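Local structure of LAO/AO transport system kinase (Escherichia coli, 2P67) at residues Q234-T239 with W252-D257; I199-D204 with H217-A222; A22-A27 with A147-V152. The protein belongs to the MeaB family within the P-loop NTPase clan and has an alpha/beta fold built round a parallel sheet. All coordinates share one frame; numbering follows the deposited sequence. Where two conformers were deposited one is given.

Contact 1: Q234-T239 with W252-D257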
loop_
_atom_site.group_PDB
_atom_site.type_symbol
_atom_site.label_atom_id
_atom_site.label_comp_id
_atom_site.label_asym_id
_atom_site.label_seq_id
_atom_site.Cartn_x
_atom_site.Cartn_y
_atom_site.Cartn_z
ATOM N N GLN A 234 -4.122 -20.669 -2.949
ATOM C CA GLN A 234 -4.649 -20.015 -4.147
ATOM C C GLN A 234 -6.046 -19.510 -3.783
ATOM O O GLN A 234 -6.910 -20.313 -3.411
ATOM C CB GLN A 234 -4.746 -20.963 -5.365
ATOM C CG GLN A 234 -4.849 -20.163 -6.705
ATOM C CD GLN A 234 -3.489 -19.567 -7.146
ATOM O OE1 GLN A 234 -2.482 -20.276 -7.222
ATOM N NE2 GLN A 234 -3.459 -18.268 -7.420
ATOM N N PRO A 235 -6.271 -18.175 -3.855
ATOM C CA PRO A 235 -7.628 -17.666 -3.582
ATOM C C PRO A 235 -8.682 -18.348 -4.454
ATOM O O PRO A 235 -8.413 -18.660 -5.628
ATOM C CB PRO A 235 -7.526 -16.175 -3.933
ATOM C CG PRO A 235 -6.067 -15.838 -3.687
ATOM C CD PRO A 235 -5.315 -17.085 -4.125
ATOM N N ARG A 236 -9.868 -18.581 -3.896
ATOM C CA ARG A 236 -10.943 -19.265 -4.625
ATOM C C ARG A 236 -12.098 -18.325 -4.856
ATOM O O ARG A 236 -12.343 -17.418 -4.049
ATOM C CB ARG A 236 -11.451 -20.482 -3.853
ATOM C CG ARG A 236 -10.389 -21.530 -3.584
ATOM C CD ARG A 236 -10.985 -22.730 -2.850
ATOM N NE ARG A 236 -9.933 -23.675 -2.499
ATOM C CZ ARG A 236 -10.112 -24.770 -1.771
ATOM N NH1 ARG A 236 -11.334 -25.103 -1.360
ATOM N NH2 ARG A 236 -9.066 -25.540 -1.474
ATOM N N VAL A 237 -12.803 -18.541 -5.965
ATOM C CA VAL A 237 -13.949 -17.734 -6.326
ATOM C C VAL A 237 -15.126 -18.693 -6.491
ATOM O O VAL A 237 -15.089 -19.593 -7.356
ATOM C CB VAL A 237 -13.714 -16.933 -7.631
ATOM C CG1 VAL A 237 -14.891 -15.991 -7.912
ATOM C CG2 VAL A 237 -12.405 -16.135 -7.543
ATOM N N LEU A 238 -16.140 -18.501 -5.654
ATOM C CA LEU A 238 -17.305 -19.384 -5.626
ATOM C C LEU A 238 -18.581 -18.599 -5.902
ATOM O O LEU A 238 -18.595 -17.389 -5.800
ATOM C CB LEU A 238 -17.400 -20.117 -4.283
ATOM C CG LEU A 238 -16.194 -20.975 -3.872
ATOM C CD1 LEU A 238 -16.465 -21.744 -2.594
ATOM C CD2 LEU A 238 -15.800 -21.931 -4.987
ATOM N N THR A 239 -19.646 -19.302 -6.281
ATOM C CA THR A 239 -20.944 -18.664 -6.438
ATOM C C THR A 239 -21.945 -19.360 -5.520
ATOM O O THR A 239 -21.752 -20.527 -5.124
ATOM C CB THR A 239 -21.483 -18.753 -7.886
ATOM O OG1 THR A 239 -21.840 -20.117 -8.153
ATOM C CG2 THR A 239 -20.450 -18.220 -8.935
ATOM N N TRP A 252 -18.434 -22.606 3.210
ATOM C CA TRP A 252 -17.927 -23.001 4.532
ATOM C C TRP A 252 -16.794 -24.007 4.379
ATOM O O TRP A 252 -15.764 -23.920 5.032
ATOM C CB TRP A 252 -19.072 -23.567 5.384
ATOM C CG TRP A 252 -18.683 -24.086 6.729
ATOM C CD1 TRP A 252 -19.040 -25.302 7.277
ATOM C CD2 TRP A 252 -17.882 -23.422 7.716
ATOM N NE1 TRP A 252 -18.502 -25.430 8.542
ATOM C CE2 TRP A 252 -17.797 -24.291 8.842
ATOM C CE3 TRP A 252 -17.215 -22.185 7.763
ATOM C CZ2 TRP A 252 -17.079 -23.952 10.003
ATOM C CZ3 TRP A 252 -16.506 -21.850 8.925
ATOM C CH2 TRP A 252 -16.448 -22.729 10.024
ATOM N N HIS A 253 -16.976 -24.954 3.470
ATOM C CA HIS A 253 -15.947 -25.927 3.200
ATOM C C HIS A 253 -14.647 -25.315 2.669
ATOM O O HIS A 253 -13.568 -25.766 3.020
ATOM C CB HIS A 253 -16.498 -27.013 2.290
ATOM C CG HIS A 253 -17.502 -27.873 2.986
ATOM N ND1 HIS A 253 -18.494 -28.565 2.323
ATOM C CD2 HIS A 253 -17.686 -28.114 4.306
ATOM C CE1 HIS A 253 -19.225 -29.225 3.208
ATOM N NE2 HIS A 253 -18.759 -28.962 4.418
ATOM N N ALA A 254 -14.769 -24.279 1.853
ATOM C CA ALA A 254 -13.599 -23.574 1.350
ATOM C C ALA A 254 -12.881 -22.840 2.484
ATOM O O ALA A 254 -11.654 -22.805 2.521
ATOM C CB ALA A 254 -13.982 -22.609 0.239
ATOM N N ILE A 255 -13.652 -22.237 3.388
ATOM C CA ILE A 255 -13.086 -21.589 4.574
ATOM C C ILE A 255 -12.311 -22.593 5.423
ATOM O O ILE A 255 -11.209 -22.293 5.885
ATOM C CB ILE A 255 -14.167 -20.830 5.409
ATOM C CG1 ILE A 255 -14.665 -19.615 4.610
ATOM C CG2 ILE A 255 -13.585 -20.362 6.781
ATOM C CD1 ILE A 255 -16.036 -19.044 5.002
ATOM N N ILE A 256 -12.881 -23.776 5.626
ATOM C CA ILE A 256 -12.181 -24.843 6.351
ATOM C C ILE A 256 -10.876 -25.233 5.625
ATOM O O ILE A 256 -9.841 -25.376 6.259
ATOM C CB ILE A 256 -13.102 -26.062 6.614
ATOM C CG1 ILE A 256 -14.208 -25.663 7.598
ATOM C CG2 ILE A 256 -12.284 -27.245 7.168
ATOM C CD1 ILE A 256 -15.361 -26.639 7.646
ATOM N N ASP A 257 -10.933 -25.356 4.296
ATOM C CA ASP A 257 -9.753 -25.641 3.469
ATOM C C ASP A 257 -8.662 -24.564 3.640
ATOM O O ASP A 257 -7.468 -24.867 3.755
ATOM C CB ASP A 257 -10.164 -25.753 1.986
ATOM C CG ASP A 257 -10.894 -27.062 1.657
ATOM O OD1 ASP A 257 -10.923 -28.004 2.500
ATOM O OD2 ASP A 257 -11.459 -27.146 0.540
#
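Asp-257 OD2 takes a hydrogen bond from Arg-236 NH1 at 2.8 Å, nearly straight with an N-H...O angle of 163°, and the opposite charges make it a salt bridge. The carboxylate offers the anti lone pair of OD2, the one turned away from OD1. That oxygen lies at the edge of the guanidinium, close to its plane, yet the two flat groups are tilted 66° apart and the side chains cross at about a right angle. The grip is therefore single: Arg-236 NH2 stays 3.5 Å from Asp-257 OD2, and the two-pronged, coplanar pairing of guanidinium and carboxylate does not form. Arg-236 reaches the helix because its chain runs extended from CG to NE. On the way Arg-236 NH1 passes 3.8 Å from Ala-254 CA. One helical turn before Asp-257, the methyl of Ala-254 also meets Leu-238, whose CD1, in one of its two conformers, stands 3.9 Å from Ala-254 CB. Arg-236 and Leu-238, two apart on strand 236-239, thus direct their side chains to the same face of helix 248-264, which runs almost antiparallel to the strand, with 165° between the two short segments. This is the antiparallel helix-on-strand packing of an alpha/beta P-loop domain, here at the last strand of the parallel sheet within the chain. Leu-198 of the neighbouring strand touches both Arg-236 and Ala-254, and Trp-233 lies against Asp-257. Both charged residues are partly exposed, so water probably screens the charges in part; the chemistry implies one directional ionic bond, probably weakened by solvent, beside a small apolar touch.

Contact 2: I199-D204 with H217-A222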
loop_
_atom_site.group_PDB
_atom_site.type_symbol
_atom_site.label_atom_id
_atom_site.label_comp_id
_atom_site.label_asym_id
_atom_site.label_seq_id
_atom_site.Cartn_x
_atom_site.Cartn_y
_atom_site.Cartn_z
ATOM N N ILE A 199 -13.619 -14.959 -2.860
ATOM C CA ILE A 199 -14.579 -14.066 -3.481
ATOM C C ILE A 199 -15.840 -14.886 -3.723
ATOM O O ILE A 199 -15.754 -16.047 -4.161
ATOM C CB ILE A 199 -14.106 -13.509 -4.857
ATOM C CG1 ILE A 199 -12.787 -12.736 -4.702
ATOM C CG2 ILE A 199 -15.200 -12.624 -5.494
ATOM C CD1 ILE A 199 -12.907 -11.342 -4.184
ATOM N N VAL A 200 -16.990 -14.301 -3.414
ATOM C CA VAL A 200 -18.263 -14.998 -3.571
ATOM C C VAL A 200 -19.199 -14.143 -4.436
ATOM O O VAL A 200 -19.359 -12.948 -4.189
ATOM C CB VAL A 200 -18.933 -15.308 -2.207
ATOM C CG1 VAL A 200 -20.356 -15.840 -2.435
ATOM C CG2 VAL A 200 -18.098 -16.328 -1.367
ATOM N N ILE A 201 -19.802 -14.756 -5.457
ATOM C CA ILE A 201 -20.775 -14.059 -6.295
ATOM C C ILE A 201 -22.144 -14.582 -5.877
ATOM O O ILE A 201 -22.470 -15.748 -6.120
ATOM C CB ILE A 201 -20.546 -14.298 -7.830
ATOM C CG1 ILE A 201 -19.051 -14.192 -8.234
ATOM C CG2 ILE A 201 -21.461 -13.382 -8.676
ATOM C CD1 ILE A 201 -18.405 -12.775 -8.132
ATOM N N ASN A 202 -22.921 -13.744 -5.195
ATOM C CA ASN A 202 -24.244 -14.163 -4.695
ATOM C C ASN A 202 -25.292 -13.968 -5.804
ATOM O O ASN A 202 -25.014 -13.334 -6.826
ATOM C CB ASN A 202 -24.604 -13.375 -3.417
ATOM C CG ASN A 202 -25.730 -14.017 -2.574
ATOM O OD1 ASN A 202 -26.126 -15.186 -2.753
ATOM N ND2 ASN A 202 -26.243 -13.227 -1.620
ATOM N N LYS A 203 -26.470 -14.553 -5.611
ATOM C CA LYS A 203 -27.625 -14.403 -6.525
ATOM C C LYS A 203 -27.415 -15.170 -7.818
ATOM O O LYS A 203 -27.858 -14.742 -8.896
ATOM C CB LYS A 203 -27.978 -12.931 -6.786
ATOM C CG LYS A 203 -28.281 -12.140 -5.510
ATOM C CD LYS A 203 -28.609 -10.682 -5.787
ATOM C CE LYS A 203 -28.856 -9.953 -4.469
ATOM N NZ LYS A 203 -28.899 -8.474 -4.642
ATOM N N ASP A 204 -26.746 -16.312 -7.697
ATOM C CA ASP A 204 -26.681 -17.304 -8.764
ATOM C C ASP A 204 -28.004 -18.065 -8.768
ATOM O O ASP A 204 -28.078 -19.226 -8.354
ATOM C CB ASP A 204 -25.500 -18.275 -8.574
ATOM C CG ASP A 204 -25.207 -19.089 -9.840
ATOM O OD1 ASP A 204 -25.869 -18.826 -10.865
ATOM O OD2 ASP A 204 -24.326 -19.983 -9.811
ATOM N N HIS A 217 -15.720 -15.954 -13.420
ATOM C CA HIS A 217 -14.539 -16.195 -14.265
ATOM C C HIS A 217 -13.513 -15.046 -14.211
ATOM O O HIS A 217 -12.302 -15.287 -14.134
ATOM C CB HIS A 217 -14.981 -16.428 -15.708
ATOM C CG HIS A 217 -13.876 -16.870 -16.607
ATOM N ND1 HIS A 217 -13.493 -18.192 -16.710
ATOM C CD2 HIS A 217 -13.051 -16.172 -17.420
ATOM C CE1 HIS A 217 -12.490 -18.289 -17.568
ATOM N NE2 HIS A 217 -12.200 -17.077 -18.007
ATOM N N MET A 218 -14.011 -13.811 -14.228
ATOM C CA MET A 218 -13.170 -12.611 -14.259
ATOM C C MET A 218 -12.320 -12.521 -12.981
ATOM O O MET A 218 -11.093 -12.362 -13.053
ATOM C CB MET A 218 -14.050 -11.354 -14.440
ATOM C CG MET A 218 -13.240 -10.047 -14.431
ATOM S SD MET A 218 -14.304 -8.582 -14.478
ATOM C CE MET A 218 -15.196 -8.689 -12.956
ATOM N N TYR A 219 -12.962 -12.634 -11.815
ATOM C CA TYR A 219 -12.224 -12.621 -10.535
ATOM C C TYR A 219 -11.208 -13.741 -10.473
ATOM O O TYR A 219 -10.075 -13.556 -10.015
ATOM C CB TYR A 219 -13.183 -12.698 -9.333
ATOM C CG TYR A 219 -13.850 -11.374 -9.112
ATOM C CD1 TYR A 219 -13.179 -10.348 -8.437
ATOM C CD2 TYR A 219 -15.129 -11.120 -9.603
ATOM C CE1 TYR A 219 -13.768 -9.104 -8.252
ATOM C CE2 TYR A 219 -15.727 -9.856 -9.419
ATOM C CZ TYR A 219 -15.010 -8.861 -8.748
ATOM O OH TYR A 219 -15.559 -7.623 -8.532
ATOM N N GLU A 220 -11.611 -14.909 -10.959
ATOM C CA GLU A 220 -10.715 -16.056 -10.958
ATOM C C GLU A 220 -9.502 -15.826 -11.850
ATOM O O GLU A 220 -8.380 -16.201 -11.479
ATOM C CB GLU A 220 -11.475 -17.332 -11.345
ATOM C CG GLU A 220 -10.719 -18.611 -11.064
ATOM C CD GLU A 220 -11.576 -19.826 -11.354
ATOM O OE1 GLU A 220 -11.979 -19.994 -12.529
ATOM O OE2 GLU A 220 -11.827 -20.609 -10.408
ATOM N N SER A 221 -9.694 -15.202 -13.018
ATOM C CA SER A 221 -8.565 -14.915 -13.883
ATOM C C SER A 221 -7.548 -14.068 -13.123
ATOM O O SER A 221 -6.357 -14.405 -13.096
ATOM C CB SER A 221 -9.002 -14.168 -15.157
ATOM O OG SER A 221 -9.888 -14.978 -15.946
ATOM N N ALA A 222 -8.021 -12.990 -12.489
ATOM C CA ALA A 222 -7.132 -12.101 -11.731
ATOM C C ALA A 222 -6.416 -12.883 -10.609
ATOM O O ALA A 222 -5.201 -12.773 -10.437
ATOM C CB ALA A 222 -7.930 -10.935 -11.142
#
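Apolar side chains make the whole contact, with the ring of Tyr-219 meeting two isoleucines of strand 198-201. Ile-199 sends its CG2 methyl over one face of the ring, 4.0 Å above the plane and displaced toward the rim, where Tyr-219 CG is 4.1 Å from Ile-199 CG2. The two side chains cross at about a right angle. Ile-201, two residues on and facing the same way, uses the end of its longer branch instead: Ile-201 CD1 comes obliquely to Tyr-219 CD2 at 4.0 Å. Two torsions place that methyl, CG1 sitting beside the backbone N (chi1 -44°) and CD1 folded back from the extended line (chi2 -68°). Strand 198-201 and helix 209-225 are the first two elements of a beta-alpha-beta unit completed by strand 236-239, and Tyr-219 lies between helix and sheet in this crossover. Gln-177 of the adjacent strand and Leu-192 and Met-193 of helix 190-195 also touch the ring. Backbone hydrogen bonds do not join these two segments: Ile-199 pairs with Arg-236 and Leu-238 of strand 236-239 instead. On the helix, Met-218, Ser-221 and Ala-222 pack on Ile-225 of the second subunit.

Contact 3: A22-A27 with A147-V152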
loop_
_atom_site.group_PDB
_atom_site.type_symbol
_atom_site.label_atom_id
_atom_site.label_comp_id
_atom_site.label_asym_id
_atom_site.label_seq_id
_atom_site.Cartn_x
_atom_site.Cartn_y
_atom_site.Cartn_z
ATOM N N ALA A 22 -26.565 -11.839 28.287
ATOM C CA ALA A 22 -26.871 -10.555 28.942
ATOM C C ALA A 22 -25.591 -9.867 29.414
ATOM O O ALA A 22 -25.451 -8.646 29.275
ATOM C CB ALA A 22 -27.851 -10.743 30.092
ATOM N N THR A 23 -24.647 -10.663 29.929
ATOM C CA THR A 23 -23.375 -10.127 30.395
ATOM C C THR A 23 -22.508 -9.657 29.219
ATOM O O THR A 23 -21.867 -8.626 29.317
ATOM C CB THR A 23 -22.592 -11.089 31.336
ATOM O OG1 THR A 23 -23.345 -11.308 32.531
ATOM C CG2 THR A 23 -21.264 -10.466 31.755
ATOM N N LEU A 24 -22.498 -10.409 28.124
ATOM C CA LEU A 24 -21.796 -9.970 26.934
ATOM C C LEU A 24 -22.322 -8.602 26.458
ATOM O O LEU A 24 -21.535 -7.687 26.225
ATOM C CB LEU A 24 -21.879 -11.010 25.814
ATOM C CG LEU A 24 -21.095 -10.675 24.531
ATOM C CD1 LEU A 24 -19.611 -10.360 24.792
ATOM C CD2 LEU A 24 -21.242 -11.774 23.498
ATOM N N ALA A 25 -23.643 -8.465 26.356
ATOM C CA ALA A 25 -24.238 -7.196 25.909
ATOM C C ALA A 25 -23.869 -6.071 26.863
ATOM O O ALA A 25 -23.519 -4.971 26.435
ATOM C CB ALA A 25 -25.728 -7.340 25.796
ATOM N N GLN A 26 -23.939 -6.358 28.165
ATOM C CA GLN A 26 -23.589 -5.386 29.197
ATOM C C GLN A 26 -22.128 -4.952 29.083
ATOM O O GLN A 26 -21.811 -3.788 29.222
ATOM C CB GLN A 26 -23.767 -6.010 30.577
ATOM C CG GLN A 26 -25.061 -5.728 31.287
ATOM C CD GLN A 26 -24.956 -6.220 32.737
ATOM O OE1 GLN A 26 -24.643 -5.449 33.647
ATOM N NE2 GLN A 26 -25.138 -7.514 32.935
ATOM N N ALA A 27 -21.235 -5.921 28.884
ATOM C CA ALA A 27 -19.802 -5.640 28.730
ATOM C C ALA A 27 -19.518 -4.789 27.480
ATOM O O ALA A 27 -18.708 -3.846 27.502
ATOM C CB ALA A 27 -19.009 -6.979 28.692
ATOM N N ALA A 147 -16.091 -14.798 25.503
ATOM C CA ALA A 147 -17.426 -15.383 25.707
ATOM C C ALA A 147 -17.619 -16.799 25.116
ATOM O O ALA A 147 -18.681 -17.420 25.287
ATOM C CB ALA A 147 -18.490 -14.443 25.144
ATOM N N GLY A 148 -16.618 -17.285 24.391
ATOM C CA GLY A 148 -16.604 -18.658 23.918
ATOM C C GLY A 148 -17.231 -18.875 22.557
ATOM O O GLY A 148 -17.551 -20.011 22.203
ATOM N N TYR A 149 -17.439 -17.797 21.789
ATOM C CA TYR A 149 -17.920 -17.948 20.421
ATOM C C TYR A 149 -16.917 -18.740 19.565
ATOM O O TYR A 149 -15.718 -18.576 19.704
ATOM C CB TYR A 149 -18.319 -16.575 19.807
ATOM C CG TYR A 149 -19.618 -16.154 20.429
ATOM C CD1 TYR A 149 -20.826 -16.501 19.835
ATOM C CD2 TYR A 149 -19.647 -15.507 21.662
ATOM C CE1 TYR A 149 -22.034 -16.189 20.417
ATOM C CE2 TYR A 149 -20.870 -15.195 22.274
ATOM C CZ TYR A 149 -22.054 -15.540 21.631
ATOM O OH TYR A 149 -23.279 -15.275 22.191
ATOM N N ASP A 150 -17.434 -19.609 18.701
ATOM C CA ASP A 150 -16.619 -20.434 17.831
ATOM C C ASP A 150 -16.135 -19.658 16.613
ATOM O O ASP A 150 -14.991 -19.841 16.149
ATOM C CB ASP A 150 -17.420 -21.637 17.375
ATOM C CG ASP A 150 -17.740 -22.583 18.525
ATOM O OD1 ASP A 150 -16.803 -23.189 19.079
ATOM O OD2 ASP A 150 -18.913 -22.678 18.888
ATOM N N VAL A 151 -17.019 -18.793 16.115
ATOM C CA VAL A 151 -16.752 -17.990 14.922
ATOM C C VAL A 151 -17.238 -16.578 15.217
ATOM O O VAL A 151 -18.363 -16.400 15.705
ATOM C CB VAL A 151 -17.546 -18.515 13.704
ATOM C CG1 VAL A 151 -17.293 -17.632 12.448
ATOM C CG2 VAL A 151 -17.182 -19.978 13.410
ATOM N N VAL A 152 -16.383 -15.597 14.965
ATOM C CA VAL A 152 -16.783 -14.186 14.992
ATOM C C VAL A 152 -16.632 -13.611 13.596
ATOM O O VAL A 152 -15.555 -13.721 12.995
ATOM C CB VAL A 152 -15.908 -13.320 15.937
ATOM C CG1 VAL A 152 -16.523 -11.918 16.086
ATOM C CG2 VAL A 152 -15.759 -13.984 17.291
#
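With CG of Leu-24 trans to the backbone N (chi1 -177°) and chi2 at 54°, which leaves CD2 extended from CA, the leucine reaches out from helix 21-32 and its CD2 methyl meets Tyr-149 and Ala-147. Tyr-149 arrives from the opposite direction, its CG beside the backbone N, and brings ring atom CE2 to 3.7 Å from Leu-24 CD2. The methyl approaches the ring obliquely. Leu-24 CD2 also touches Ala-147 CB at 4.2 Å, so a single branch of one leucine serves both partners. All three residues are buried and the contact between them is purely apolar. Phe-120 of strand 119-124 touches Leu-24 and Tyr-149, and Leu-16 of helix 9-17 packs on Leu-24 and Ala-147, extending the cluster to the edge of the sheet and to the N-terminal helices. Between the two contact residues the chain turns at Gly-148, which has positive phi (90°) and ends helix 133-146. Lys-86 NZ bonds to Gly-148 O, and Tyr-149 O is hydrogen-bonded to Thr-56 OG1. The bend sets Ala-147 and Tyr-149 toward the same leucine and passes the chain on into strand 151-157; the helix end is a Schellman motif, placed at a helix-to-strand connection of the alpha/beta fold.

All three contacts reach the same parallel sheet, but from different places. Contacts 1 and 2 share its end: their strands, 236-239 and 198-201, are neighbours, joined by backbone bonds such as Leu-238 N to Ile-199 O at 2.9 Å, and helix 209-225 leads from one to the other. Contact 3 lies elsewhere, its centre about 27 Å from that of contact 1 and about 33 Å from that of contact 2, where N-terminal helix 21-32 meets the start of strand 151-157. Contacts 2 and 3 are buried and wholly apolar, each built on a tyrosine ring against aliphatic methyls; contact 1 is partly buried and adds a salt bridge between two partly exposed residues.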